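Local coordinates for CADD-like protein of unknown function (Nostoc punctiforme, PDB 3B5O) that is of unknown function but belongs to the helical, heme-oxygenase-like family of CADD-like proteins and may act as an oxidoreductase, at residues S88-G92 against I93-T97; R133-D136 against Y137-A141; W162-G166 against A167-D171. All coordinates share one frame; numbering follows the deposited sequence.

All three contacts are local, each within one unbroken run of chain where a helix starts or one gives way to the next. Contact 1 is a surface turn ahead of helix 95-107, and its chemistry is polar: two hydrogen bonds close it. Contact 2, mostly buried, is the first turn of helix 135-163, where backbone hydrogen bonds run beside an arginine-tyrosine stack. Contact 3, partly buried, starts at the other end of that same helix and leads into helix 170-180; no direct hydrogen bond crosses it, but an isoleucine methyl lies over a histidine ring, and a water bridges the loop. Contacts 2 and 3 lie on opposite sides of the chain's centre, their own centres about 38 Å apart.

Contact 1: S88-G92 against I93-T97; sequences STTGG and ISHYT
Chi1 of Thr-90 is 49°, which tucks OG1 between the residue's own N and carbonyl carbon and aims it across the turn at the carbonyl of Ile-93; the methyl CG2, opposite the carbonyl carbon, is thereby directed to the imidazole of His-95. The hydroxyl donates to that carbonyl, Thr-90 OG1 to Ile-93 O measuring 2.7 Å, with the donor in the carbonyl plane and a C=O...donor angle of 158°. A backbone bond runs the other way: Ile-93 N donates to Thr-90 O over 3.2 Å. It closes a type I' beta turn from Thr-90 to Ile-93, with Gly-91 and Gly-92 at the corners. Both glycines have positive phi, and at Gly-92 a side chain would be jammed against the carbonyl O of Gly-91. Ile-93 packs back over the turn, its CB 3.5 Å from Thr-90 O. The Thr-90 and His-95 side chains cross at about a right angle in a looser contact, Thr-90 CG2 standing 4.1 Å from His-95 NE2. A valine in place of Thr-90 has no hydroxyl to give Ile-93 O, and the turn would probably be held less firmly, with its backbone bond left to close it. Just beyond, Ser-94 is the N-cap of the next helix: its OG accepts from Thr-97 N at 3.0 Å, a capping bond bent only to 157°. The turn lies in the loop between helix 72-85 and helix 95-107, with Thr-90 and Ile-93 both touching Leu-98 of the latter. Helix 170-180 lies alongside: Thr-90 touches Tyr-174 and Lys-178, while His-95 takes a hydrogen bond at NE2 with Lys-178 NZ and meets the ring of His-179 edge-to-face.

Contact 2: R133-D136 against Y137-A141; sequences RQVD and YVLGA
Val-135 O receives Leu-139 N at 2.9 Å, and the side chains of the same pair touch, Val-135 CG2 to Leu-139 CD2 at 4.0 Å. Similar i-to-i+4 bonds run from Val-138 N to Gln-134 O and from Gly-140 N to Asp-136 O, so helix 135-163 is regular from its first turn. Gln-134 holds the N-cap position, and its side chain reaches forward: NE2 donates to Asp-136 OD1 at 2.9 Å, on the anti side of the carboxylate but 34° out of its plane. A cation-pi stack sits just at the helix start. The Arg-133 chain bends at chi2 and chi3, bringing the guanidinium flat over one face of the Tyr-137 ring; Arg-133 CZ lies 3.9 Å from the ring centroid and the planes differ by 23°. The aliphatic part joins in, Arg-133 CB touching Tyr-137 CD1 at 3.6 Å. Tyr-137, with chi1 near -172°, extends opposite its backbone N to meet it. This first turn lies against several helices: Tyr-137 on Ala-209 and Ala-213 of helix 204-230 and Leu-130 of helix 118-131, Val-138 on Phe-131, and Leu-139 on Leu-191 and Val-195 of helix 190-196.

Contact 3: W162-G166 against A167-D171; sequences WLHEG and AIPKD
This is a CH-pi contact inside the connection between two helices of an all-helical, heme-oxygenase-like fold, where helix 135-163 ends and the chain bends toward helix 170-180. His-164, the first residue to leave helical backbone angles, turns its ring back toward the loop, and Ile-168 lays its CG2 methyl over the middle of one ring face. That methyl sits 3.7 Å from the ring centroid and 12° off the normal, with the two side chains crossing at about a right angle. Ile-168 has CG1 between its N and carbonyl carbon (chi1 72°), which leaves CG2 as the branch directed at the imidazole. Pro-169, the N-cap of helix 170-180, comes in obliquely, its CD 3.5 Å from His-164 NE2. The ring's other nitrogen, ND1, is hydrogen-bonded to Val-160 O one turn back on its helix, which helps fix the ring's rotation. Leu-107 of helix 95-107 also touches His-164, and Ile-168 touches Gln-173 and Phe-176 of helix 170-180. His-164 NE2 is buried here with no polar partner. A water bridges the loop backbone: it accepts from Gly-166 N at 2.8 Å and donates to Ala-167 O at 3.2 Å.

Contact 1: S88-G92 against I93-T97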
# COMPACT_ATOMS: atom_id res chain seq x y z
N SER A 88 -17.51 -3.98 -1.32
CA SER A 88 -18.70 -3.63 -2.11
C SER A 88 -18.76 -4.31 -3.49
O SER A 88 -19.84 -4.42 -4.07
CB SER A 88 -18.81 -2.12 -2.28
OG SER A 88 -17.80 -1.65 -3.14
N THR A 89 -17.61 -4.71 -4.02
CA THR A 89 -17.57 -5.37 -5.34
C THR A 89 -17.11 -6.83 -5.25
O THR A 89 -16.89 -7.49 -6.28
CB THR A 89 -16.66 -4.61 -6.32
OG1 THR A 89 -15.29 -4.78 -5.93
CG2 THR A 89 -17.02 -3.13 -6.35
N THR A 90 -16.96 -7.34 -4.02
CA THR A 90 -16.48 -8.69 -3.78
C THR A 90 -17.40 -9.40 -2.78
O THR A 90 -16.94 -10.08 -1.85
CB THR A 90 -15.01 -8.69 -3.30
OG1 THR A 90 -14.85 -7.75 -2.24
CG2 THR A 90 -14.07 -8.30 -4.45
N GLY A 91 -18.70 -9.21 -2.96
CA GLY A 91 -19.72 -9.89 -2.17
C GLY A 91 -19.79 -9.54 -0.70
O GLY A 91 -20.32 -10.31 0.11
N GLY A 92 -19.24 -8.38 -0.32
CA GLY A 92 -19.20 -7.99 1.08
C GLY A 92 -17.96 -8.45 1.84
O GLY A 92 -17.82 -8.17 3.03
N ILE A 93 -17.07 -9.17 1.17
CA ILE A 93 -15.83 -9.65 1.78
C ILE A 93 -14.74 -8.60 1.52
O ILE A 93 -14.47 -8.23 0.37
CB ILE A 93 -15.37 -10.99 1.19
CG1 ILE A 93 -16.48 -12.05 1.28
CG2 ILE A 93 -14.12 -11.48 1.89
CD1 ILE A 93 -16.14 -13.32 0.52
N SER A 94 -14.14 -8.09 2.58
CA SER A 94 -13.10 -7.09 2.40
C SER A 94 -11.89 -7.63 1.66
O SER A 94 -11.57 -8.83 1.72
CB SER A 94 -12.63 -6.55 3.75
OG SER A 94 -11.90 -7.51 4.48
N HIS A 95 -11.19 -6.73 1.00
CA HIS A 95 -9.91 -7.08 0.37
C HIS A 95 -8.92 -7.66 1.36
O HIS A 95 -8.22 -8.63 1.05
CB HIS A 95 -9.34 -5.86 -0.36
CG HIS A 95 -10.11 -5.48 -1.59
ND1 HIS A 95 -9.83 -4.35 -2.33
CD2 HIS A 95 -11.15 -6.08 -2.21
CE1 HIS A 95 -10.66 -4.27 -3.35
NE2 HIS A 95 -11.48 -5.31 -3.30
N TYR A 96 -8.87 -7.10 2.57
CA TYR A 96 -8.02 -7.62 3.62
C TYR A 96 -8.35 -9.08 3.92
O TYR A 96 -7.47 -9.93 4.02
CB TYR A 96 -8.13 -6.76 4.90
CG TYR A 96 -7.46 -7.39 6.07
CD1 TYR A 96 -6.07 -7.37 6.21
CD2 TYR A 96 -8.19 -8.09 7.01
CE1 TYR A 96 -5.46 -7.95 7.27
CE2 TYR A 96 -7.58 -8.71 8.07
CZ TYR A 96 -6.20 -8.66 8.20
OH TYR A 96 -5.61 -9.25 9.27
N THR A 97 -9.64 -9.37 4.08
CA THR A 97 -10.05 -10.72 4.39
C THR A 97 -9.72 -11.70 3.28
O THR A 97 -9.30 -12.83 3.57
CB THR A 97 -11.53 -10.74 4.76
OG1 THR A 97 -11.66 -10.08 6.02
CG2 THR A 97 -12.05 -12.18 4.87

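Contact 2: R133-D136 against Y137-A141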
# COMPACT_ATOMS: atom_id res chain seq x y z
N ARG A 133 -1.95 16.34 8.23
CA ARG A 133 -1.56 17.63 7.67
C ARG A 133 -2.75 18.29 6.92
O ARG A 133 -3.87 17.82 7.03
CB ARG A 133 -0.37 17.41 6.73
CG ARG A 133 0.89 16.91 7.44
CD ARG A 133 1.74 18.05 7.96
NE ARG A 133 2.15 18.98 6.90
CZ ARG A 133 3.36 19.03 6.33
NH1 ARG A 133 4.35 18.22 6.69
NH2 ARG A 133 3.57 19.93 5.37
N GLN A 134 -2.50 19.36 6.17
CA GLN A 134 -3.57 20.03 5.39
C GLN A 134 -4.00 19.18 4.18
O GLN A 134 -3.30 18.29 3.74
CB GLN A 134 -3.16 21.46 4.95
CG GLN A 134 -2.39 21.57 3.60
CD GLN A 134 -2.10 23.02 3.11
OE1 GLN A 134 -1.55 23.85 3.85
NE2 GLN A 134 -2.45 23.30 1.85
N VAL A 135 -5.18 19.48 3.66
CA VAL A 135 -5.83 18.64 2.67
C VAL A 135 -4.97 18.32 1.45
O VAL A 135 -4.97 17.18 0.99
CB VAL A 135 -7.21 19.23 2.25
CG1 VAL A 135 -7.05 20.61 1.59
CG2 VAL A 135 -7.97 18.26 1.35
N ASP A 136 -4.25 19.30 0.93
CA ASP A 136 -3.47 19.05 -0.29
C ASP A 136 -2.37 18.01 -0.07
O ASP A 136 -2.18 17.12 -0.88
CB ASP A 136 -2.90 20.37 -0.83
CG ASP A 136 -3.98 21.42 -1.02
OD1 ASP A 136 -4.31 22.10 -0.02
OD2 ASP A 136 -4.51 21.54 -2.16
N TYR A 137 -1.69 18.13 1.05
CA TYR A 137 -0.63 17.21 1.43
C TYR A 137 -1.20 15.84 1.68
O TYR A 137 -0.65 14.83 1.23
CB TYR A 137 0.04 17.73 2.68
CG TYR A 137 1.30 17.03 3.13
CD1 TYR A 137 1.24 15.86 3.88
CD2 TYR A 137 2.56 17.56 2.85
CE1 TYR A 137 2.37 15.26 4.34
CE2 TYR A 137 3.70 16.96 3.32
CZ TYR A 137 3.61 15.80 4.07
OH TYR A 137 4.75 15.20 4.55
N VAL A 138 -2.31 15.80 2.42
CA VAL A 138 -2.95 14.50 2.74
C VAL A 138 -3.40 13.79 1.48
O VAL A 138 -3.25 12.57 1.35
CB VAL A 138 -4.11 14.68 3.73
CG1 VAL A 138 -4.88 13.36 3.92
CG2 VAL A 138 -3.58 15.21 5.05
N LEU A 139 -3.97 14.53 0.53
CA LEU A 139 -4.40 13.90 -0.71
C LEU A 139 -3.22 13.45 -1.57
O LEU A 139 -3.35 12.51 -2.32
CB LEU A 139 -5.38 14.79 -1.49
CG LEU A 139 -6.85 14.44 -1.24
CD1 LEU A 139 -7.20 13.07 -1.79
CD2 LEU A 139 -7.21 14.52 0.23
N GLY A 140 -2.08 14.14 -1.46
CA GLY A 140 -0.87 13.64 -2.11
C GLY A 140 -0.45 12.29 -1.56
O GLY A 140 -0.09 11.38 -2.31
N ALA A 141 -0.44 12.17 -0.24
CA ALA A 141 -0.12 10.88 0.38
C ALA A 141 -1.14 9.81 -0.02
O ALA A 141 -0.80 8.63 -0.22
CB ALA A 141 -0.06 11.03 1.89

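Contact 3: W162-G166 against A167-D171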
# COMPACT_ATOMS: atom_id res chain seq x y z
N TRP A 162 6.02 -17.51 -4.67
CA TRP A 162 7.26 -18.08 -4.12
C TRP A 162 6.98 -19.00 -2.93
O TRP A 162 7.59 -20.07 -2.79
CB TRP A 162 8.23 -16.96 -3.74
CG TRP A 162 9.59 -17.39 -3.28
CD1 TRP A 162 10.72 -17.49 -4.05
CD2 TRP A 162 9.99 -17.68 -1.94
NE1 TRP A 162 11.78 -17.86 -3.28
CE2 TRP A 162 11.37 -17.99 -1.98
CE3 TRP A 162 9.32 -17.78 -0.72
CZ2 TRP A 162 12.09 -18.34 -0.84
CZ3 TRP A 162 10.03 -18.09 0.40
CH2 TRP A 162 11.40 -18.39 0.35
N LEU A 163 6.05 -18.59 -2.07
CA LEU A 163 5.71 -19.34 -0.87
C LEU A 163 4.93 -20.64 -1.16
O LEU A 163 5.05 -21.61 -0.42
CB LEU A 163 4.87 -18.48 0.10
CG LEU A 163 5.61 -17.41 0.90
CD1 LEU A 163 4.59 -16.42 1.52
CD2 LEU A 163 6.53 -18.00 1.97
N HIS A 164 4.12 -20.62 -2.21
CA HIS A 164 3.21 -21.74 -2.52
C HIS A 164 3.94 -22.80 -3.31
O HIS A 164 4.61 -22.49 -4.28
CB HIS A 164 2.01 -21.26 -3.32
CG HIS A 164 0.91 -20.69 -2.48
ND1 HIS A 164 0.97 -19.43 -1.93
CD2 HIS A 164 -0.30 -21.20 -2.13
CE1 HIS A 164 -0.15 -19.19 -1.26
NE2 HIS A 164 -0.93 -20.25 -1.36
N GLU A 165 3.78 -24.06 -2.92
CA GLU A 165 4.37 -25.17 -3.67
C GLU A 165 3.54 -25.44 -4.93
O GLU A 165 4.10 -25.70 -6.00
CB GLU A 165 4.47 -26.42 -2.79
N GLY A 166 2.22 -25.34 -4.81
CA GLY A 166 1.32 -25.50 -5.94
C GLY A 166 0.52 -24.25 -6.26
O GLY A 166 0.98 -23.13 -6.00
N ALA A 167 -0.67 -24.45 -6.82
CA ALA A 167 -1.54 -23.33 -7.18
C ALA A 167 -1.98 -22.57 -5.93
O ALA A 167 -2.12 -23.15 -4.84
CB ALA A 167 -2.76 -23.84 -7.93
N ILE A 168 -2.18 -21.26 -6.08
CA ILE A 168 -2.71 -20.47 -4.98
C ILE A 168 -4.24 -20.62 -4.97
O ILE A 168 -4.84 -20.94 -6.00
CB ILE A 168 -2.27 -18.98 -5.03
CG1 ILE A 168 -2.96 -18.22 -6.15
CG2 ILE A 168 -0.74 -18.87 -5.17
CD1 ILE A 168 -2.56 -16.74 -6.24
N PRO A 169 -4.87 -20.45 -3.80
CA PRO A 169 -6.35 -20.57 -3.74
C PRO A 169 -7.07 -19.67 -4.74
O PRO A 169 -6.63 -18.55 -5.02
CB PRO A 169 -6.68 -20.17 -2.31
CG PRO A 169 -5.43 -20.44 -1.53
CD PRO A 169 -4.28 -20.19 -2.47
N LYS A 170 -8.20 -20.15 -5.26
CA LYS A 170 -8.89 -19.50 -6.38
C LYS A 170 -9.41 -18.11 -6.04
O LYS A 170 -9.42 -17.23 -6.91
CB LYS A 170 -10.06 -20.36 -6.87
N ASP A 171 -9.89 -17.92 -4.82
CA ASP A 171 -10.40 -16.60 -4.42
C ASP A 171 -9.25 -15.60 -4.39
O ASP A 171 -9.41 -14.46 -4.82
CB ASP A 171 -11.05 -16.65 -3.03
CG ASP A 171 -12.43 -17.30 -3.05
OD1 ASP A 171 -12.92 -17.68 -4.14
OD2 ASP A 171 -13.03 -17.41 -1.95
O HOH W 1 0.18 -24.56 -3.07